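Local coordinates for nucleoporin nup120 (Schizosaccharomyces pombe, PDB 4GQ2), which serves as a structural component of the nuclear pore complex, whose subunits can also dock transiently associated nuclear transport factors, at residues A[375-380]-A[391-396]; A[348-353]-A[362-367]. All blocks are in the same frame, centred on the assembly; numbering follows the deposited sequence.

Interaction 1 of 2, residues A[375-380]-A[391-396]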
loop_
_atom_site.group_PDB
_atom_site.type_symbol
_atom_site.label_atom_id
_atom_site.label_comp_id
_atom_site.label_asym_id
_atom_site.label_seq_id
_atom_site.Cartn_x
_atom_site.Cartn_y
_atom_site.Cartn_z
ATOM N N VAL A 375 -23.713 -8.957 14.819
ATOM C CA VAL A 375 -23.238 -10.323 15.062
ATOM C C VAL A 375 -23.768 -11.283 14.004
ATOM O O VAL A 375 -24.946 -11.250 13.652
ATOM C CB VAL A 375 -23.603 -10.854 16.471
ATOM C CG1 VAL A 375 -23.111 -12.289 16.649
ATOM C CG2 VAL A 375 -23.001 -9.973 17.559
ATOM N N ILE A 376 -22.884 -12.129 13.491
ATOM C CA ILE A 376 -23.282 -13.182 12.565
ATOM C C ILE A 376 -23.142 -14.539 13.250
ATOM O O ILE A 376 -22.124 -14.818 13.895
ATOM C CB ILE A 376 -22.487 -13.122 11.234
ATOM C CG1 ILE A 376 -23.051 -12.043 10.305
ATOM C CG2 ILE A 376 -22.571 -14.440 10.484
ATOM C CD1 ILE A 376 -22.655 -10.628 10.661
ATOM N N GLN A 377 -24.177 -15.366 13.111
ATOM C CA GLN A 377 -24.169 -16.724 13.650
ATOM C C GLN A 377 -24.425 -17.756 12.562
ATOM O O GLN A 377 -25.263 -17.543 11.681
ATOM C CB GLN A 377 -25.255 -16.887 14.713
ATOM C CG GLN A 377 -25.147 -15.986 15.933
ATOM C CD GLN A 377 -26.326 -16.163 16.875
ATOM O OE1 GLN A 377 -27.389 -16.646 16.474
ATOM N NE2 GLN A 377 -26.147 -15.771 18.133
ATOM N N LYS A 378 -23.705 -18.874 12.636
ATOM C CA LYS A 378 -24.006 -20.056 11.830
ATOM C C LYS A 378 -24.495 -21.193 12.722
ATOM O O LYS A 378 -24.014 -21.363 13.849
ATOM C CB LYS A 378 -22.772 -20.523 11.063
ATOM C CG LYS A 378 -22.527 -19.813 9.749
ATOM C CD LYS A 378 -21.329 -20.417 9.029
ATOM C CE LYS A 378 -21.111 -19.755 7.676
ATOM N NZ LYS A 378 -19.860 -20.210 7.009
ATOM N N CYS A 379 -25.449 -21.968 12.212
ATOM C CA CYS A 379 -25.897 -23.188 12.873
ATOM C C CYS A 379 -25.870 -24.366 11.918
ATOM O O CYS A 379 -26.540 -24.355 10.881
ATOM C CB CYS A 379 -27.311 -23.036 13.440
ATOM S SG CYS A 379 -28.111 -24.610 13.864
ATOM N N ASN A 380 -25.083 -25.375 12.278
ATOM C CA ASN A 380 -25.137 -26.666 11.615
ATOM C C ASN A 380 -26.170 -27.545 12.295
ATOM O O ASN A 380 -25.953 -28.038 13.412
ATOM C CB ASN A 380 -23.764 -27.344 11.613
ATOM C CG ASN A 380 -23.089 -27.296 10.254
ATOM O OD1 ASN A 380 -22.004 -26.734 10.109
ATOM N ND2 ASN A 380 -23.730 -27.891 9.249
ATOM N N CYS A 391 -27.413 -29.349 17.013
ATOM C CA CYS A 391 -27.063 -28.005 16.557
ATOM C C CYS A 391 -25.659 -27.572 16.981
ATOM O O CYS A 391 -25.388 -27.367 18.167
ATOM C CB CYS A 391 -28.102 -26.985 17.033
ATOM S SG CYS A 391 -29.709 -27.147 16.226
ATOM N N VAL A 392 -24.778 -27.432 15.995
ATOM C CA VAL A 392 -23.420 -26.942 16.223
ATOM C C VAL A 392 -23.336 -25.474 15.791
ATOM O O VAL A 392 -23.541 -25.146 14.616
ATOM C CB VAL A 392 -22.374 -27.798 15.472
ATOM C CG1 VAL A 392 -20.961 -27.414 15.895
ATOM C CG2 VAL A 392 -22.620 -29.281 15.716
ATOM N N TRP A 393 -23.032 -24.604 16.754
ATOM C CA TRP A 393 -23.087 -23.153 16.560
ATOM C C TRP A 393 -21.735 -22.503 16.473
ATOM O O TRP A 393 -20.782 -22.938 17.123
ATOM C CB TRP A 393 -23.880 -22.504 17.690
ATOM C CG TRP A 393 -25.359 -22.785 17.646
ATOM C CD1 TRP A 393 -26.039 -23.860 18.213
ATOM C CD2 TRP A 393 -26.400 -21.983 16.989
ATOM N NE1 TRP A 393 -27.384 -23.779 17.959
ATOM C CE2 TRP A 393 -27.668 -22.680 17.230
ATOM C CE3 TRP A 393 -26.409 -20.802 16.253
ATOM C CZ2 TRP A 393 -28.874 -22.200 16.748
ATOM C CZ3 TRP A 393 -27.634 -20.327 15.774
ATOM C CH2 TRP A 393 -28.835 -21.012 16.016
ATOM N N SER A 394 -21.650 -21.443 15.670
ATOM C CA SER A 394 -20.471 -20.569 15.618
ATOM C C SER A 394 -20.879 -19.097 15.438
ATOM O O SER A 394 -21.957 -18.807 14.919
ATOM C CB SER A 394 -19.501 -21.020 14.520
ATOM O OG SER A 394 -20.171 -21.231 13.295
ATOM N N HIS A 395 -20.033 -18.169 15.881
ATOM C CA HIS A 395 -20.367 -16.745 15.793
ATOM C C HIS A 395 -19.170 -15.857 15.631
ATOM O O HIS A 395 -18.031 -16.311 15.761
ATOM C CB HIS A 395 -21.178 -16.310 17.011
ATOM C CG HIS A 395 -20.391 -16.308 18.296
ATOM N ND1 HIS A 395 -19.959 -15.174 18.876
ATOM C CD2 HIS A 395 -19.956 -17.355 19.104
ATOM C CE1 HIS A 395 -19.287 -15.477 20.003
ATOM N NE2 HIS A 395 -19.287 -16.812 20.141
ATOM N N SER A 396 -19.431 -14.579 15.352
ATOM C CA SER A 396 -18.391 -13.570 15.166
ATOM C C SER A 396 -18.313 -12.627 16.359
ATOM O O SER A 396 -19.334 -12.097 16.803
ATOM C CB SER A 396 -18.658 -12.755 13.901
ATOM O OG SER A 396 -19.797 -11.923 14.063
#
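Cys379 and Trp393 form a non-hydrogen-bonded pair between antiparallel strands, and their side chains carry the contact. The indole lies flat across the cysteine: Cys379 CB sits 3.4 Å from the centroid of the Trp393 six-membered ring, 6° off its normal, a CH-pi contact. With SG trans to its backbone N (chi1 164°), the sulfur stays over the same ring as a sulfur-aromatic contact and packs 3.8 Å from Cys391 SG, too far for a disulfide. A small, polarisable thiol suits this place because it fits beneath a broad ring. Were Trp393 replaced by alanine, Cys379 CB and SG would probably lose their aromatic cover, and a gap would open beside Gln377 OE1. In the backbone, Lys378 pairs with Ser394 and Asn380 with Val392 through two bonds each, Asn380 N to Val392 O being 2.8 Å. At the other end Ser396 OG, set between its backbone N and carbonyl carbon, accepts from Ile376 N at 3.1 Å and 173°, taking the place of the backbone carbonyl, while Ser396 N bonds Ile376 O. Backbone groups and one serine hydroxyl thus link the strands, while sulfur and indole pack on one face of this propeller-domain hairpin.

Interaction 2 of 2, residues A[348-353]-A[362-367]; sequences SDFQLI and FLLIIA
Gln351 and Ile365 are joined by two backbone hydrogen bonds, Gln351 N to Ile365 O being 2.8 Å. Ile353 and Leu363 form the next pair, and at the far end Ser348 and Asp349 both face Ala367, a classic beta bulge: Ser348 N gives to Ala367 O, and Ala367 N to Asp349 O at 2.9 Å. The polar side chains bond within their own strand and beyond it. Asp349 OD1 takes the Phe350 N-H from above the carboxylate plane while OD2 accepts from Ile523 N, and Gln351 NE2 reaches Phe350 O at 3.0 Å, leaving Gln351 OE1 to accept from Phe525 N and His292 NE2. Around this frame lies apolar packing. Leu364 CD1 meets the edge of the Phe350 ring, 3.7 Å from CD2; Leu364 chi1 of -172° places CG trans to N, carrying the methyl toward the neighbouring strand. On the other face Ile353 CD1 touches Ile365 CD1 at 3.6 Å, beta-branched residues that suit an extended strand. Phe350 meets Phe310 edge-to-face and, with Leu364, packs on Ala299: one face of the hairpin meets strands 288-290 and 297-302 of the neighbouring sheet, the other strand 520-525, the opposite outermost strand of its own sheet.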
loop_
_atom_site.group_PDB
_atom_site.type_symbol
_atom_site.label_atom_id
_atom_site.label_comp_id
_atom_site.label_asym_id
_atom_site.label_seq_id
_atom_site.Cartn_x
_atom_site.Cartn_y
_atom_site.Cartn_z
ATOM N N SER A 348 -31.719 -8.983 11.711
ATOM C CA SER A 348 -31.599 -8.217 10.480
ATOM C C SER A 348 -31.996 -9.066 9.274
ATOM O O SER A 348 -32.739 -8.609 8.408
ATOM C CB SER A 348 -30.174 -7.683 10.312
ATOM O OG SER A 348 -29.936 -7.280 8.972
ATOM N N ASP A 349 -31.499 -10.301 9.228
ATOM C CA ASP A 349 -31.693 -11.158 8.070
ATOM C C ASP A 349 -31.176 -12.553 8.394
ATOM O O ASP A 349 -30.494 -12.746 9.404
ATOM C CB ASP A 349 -30.939 -10.582 6.863
ATOM C CG ASP A 349 -31.469 -11.087 5.532
ATOM O OD1 ASP A 349 -32.380 -11.945 5.510
ATOM O OD2 ASP A 349 -30.965 -10.618 4.491
ATOM N N PHE A 350 -31.500 -13.523 7.539
ATOM C CA PHE A 350 -30.980 -14.882 7.689
ATOM C C PHE A 350 -31.087 -15.663 6.380
ATOM O O PHE A 350 -31.884 -15.316 5.507
ATOM C CB PHE A 350 -31.649 -15.621 8.872
ATOM C CG PHE A 350 -33.130 -15.852 8.706
ATOM C CD1 PHE A 350 -34.039 -14.826 8.919
ATOM C CD2 PHE A 350 -33.613 -17.109 8.359
ATOM C CE1 PHE A 350 -35.402 -15.041 8.770
ATOM C CE2 PHE A 350 -34.975 -17.332 8.209
ATOM C CZ PHE A 350 -35.871 -16.296 8.417
ATOM N N GLN A 351 -30.255 -16.688 6.231
ATOM C CA GLN A 351 -30.294 -17.550 5.046
ATOM C C GLN A 351 -30.371 -19.019 5.451
ATOM O O GLN A 351 -30.038 -19.369 6.583
ATOM C CB GLN A 351 -29.064 -17.335 4.155
ATOM C CG GLN A 351 -28.922 -15.949 3.567
ATOM C CD GLN A 351 -29.800 -15.724 2.363
ATOM O OE1 GLN A 351 -29.382 -15.956 1.230
ATOM N NE2 GLN A 351 -31.025 -15.265 2.596
ATOM N N LEU A 352 -30.783 -19.868 4.512
ATOM C CA LEU A 352 -30.876 -21.307 4.742
ATOM C C LEU A 352 -30.223 -22.085 3.601
ATOM O O LEU A 352 -30.454 -21.790 2.425
ATOM C CB LEU A 352 -32.342 -21.722 4.914
ATOM C CG LEU A 352 -32.702 -23.203 5.041
ATOM C CD1 LEU A 352 -32.231 -23.779 6.369
ATOM C CD2 LEU A 352 -34.205 -23.389 4.873
ATOM N N ILE A 353 -29.406 -23.075 3.959
ATOM C CA ILE A 353 -28.679 -23.880 2.977
ATOM C C ILE A 353 -28.734 -25.372 3.327
ATOM O O ILE A 353 -28.291 -25.781 4.402
ATOM C CB ILE A 353 -27.197 -23.427 2.848
ATOM C CG1 ILE A 353 -27.091 -21.946 2.459
ATOM C CG2 ILE A 353 -26.442 -24.278 1.829
ATOM C CD1 ILE A 353 -26.911 -21.002 3.626
ATOM N N PHE A 362 -28.656 -29.256 7.239
ATOM C CA PHE A 362 -29.004 -27.869 6.919
ATOM C C PHE A 362 -28.053 -26.876 7.574
ATOM O O PHE A 362 -27.434 -27.173 8.603
ATOM C CB PHE A 362 -30.431 -27.543 7.369
ATOM C CG PHE A 362 -31.480 -28.420 6.757
ATOM C CD1 PHE A 362 -31.932 -28.188 5.464
ATOM C CD2 PHE A 362 -32.022 -29.474 7.479
ATOM C CE1 PHE A 362 -32.901 -28.998 4.898
ATOM C CE2 PHE A 362 -32.991 -30.288 6.920
ATOM C CZ PHE A 362 -33.431 -30.049 5.628
ATOM N N LEU A 363 -27.968 -25.689 6.978
ATOM C CA LEU A 363 -27.149 -24.601 7.497
ATOM C C LEU A 363 -27.937 -23.297 7.526
ATOM O O LEU A 363 -28.443 -22.841 6.495
ATOM C CB LEU A 363 -25.877 -24.450 6.654
ATOM C CG LEU A 363 -24.914 -23.293 6.926
ATOM C CD1 LEU A 363 -24.480 -23.237 8.384
ATOM C CD2 LEU A 363 -23.712 -23.407 6.003
ATOM N N LEU A 364 -28.039 -22.705 8.712
ATOM C CA LEU A 364 -28.756 -21.445 8.886
ATOM C C LEU A 364 -27.822 -20.326 9.342
ATOM O O LEU A 364 -27.282 -20.362 10.452
ATOM C CB LEU A 364 -29.922 -21.604 9.873
ATOM C CG LEU A 364 -30.879 -20.407 9.993
ATOM C CD1 LEU A 364 -31.871 -20.379 8.840
ATOM C CD2 LEU A 364 -31.621 -20.422 11.324
ATOM N N ILE A 365 -27.633 -19.341 8.468
ATOM C CA ILE A 365 -26.818 -18.163 8.775
ATOM C C ILE A 365 -27.745 -17.027 9.202
ATOM O O ILE A 365 -28.735 -16.736 8.529
ATOM C CB ILE A 365 -25.947 -17.728 7.570
ATOM C CG1 ILE A 365 -25.126 -18.911 7.045
ATOM C CG2 ILE A 365 -25.014 -16.584 7.959
ATOM C CD1 ILE A 365 -24.775 -18.818 5.576
ATOM N N ILE A 366 -27.418 -16.399 10.324
ATOM C CA ILE A 366 -28.258 -15.365 10.916
ATOM C C ILE A 366 -27.436 -14.113 11.191
ATOM O O ILE A 366 -26.337 -14.205 11.735
ATOM C CB ILE A 366 -28.862 -15.838 12.257
ATOM C CG1 ILE A 366 -29.354 -17.290 12.167
ATOM C CG2 ILE A 366 -29.975 -14.902 12.701
ATOM C CD1 ILE A 366 -29.677 -17.921 13.507
ATOM N N ALA A 367 -27.987 -12.952 10.832
ATOM C CA ALA A 367 -27.369 -11.649 11.116
ATOM C C ALA A 367 -28.161 -10.864 12.159
ATOM O O ALA A 367 -29.373 -10.662 12.017
ATOM C CB ALA A 367 -27.229 -10.826 9.838
#

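How the interactions relate
From the N terminus, strand 346-354 runs out and strand 361-370 returns, so interaction 2 closes a short hairpin first. A tight turn then leads into strand 373-382, which pairs with strand 390-395 in interaction 1 and closes a second hairpin. The two follow in series, neither nesting nor crossing, with centres about 9 Å apart. Strands 361-370 and 373-382 stitch them together, with probable hydrogen bonds from Ile366 N to Gln377 O and from Cys379 N to Leu364 O. The result is a four-strand antiparallel meander, as in a propeller blade. Strand 3-11 runs parallel to 390-395 on its far side, so the N-terminal strand extends the sheet that these hairpins begin.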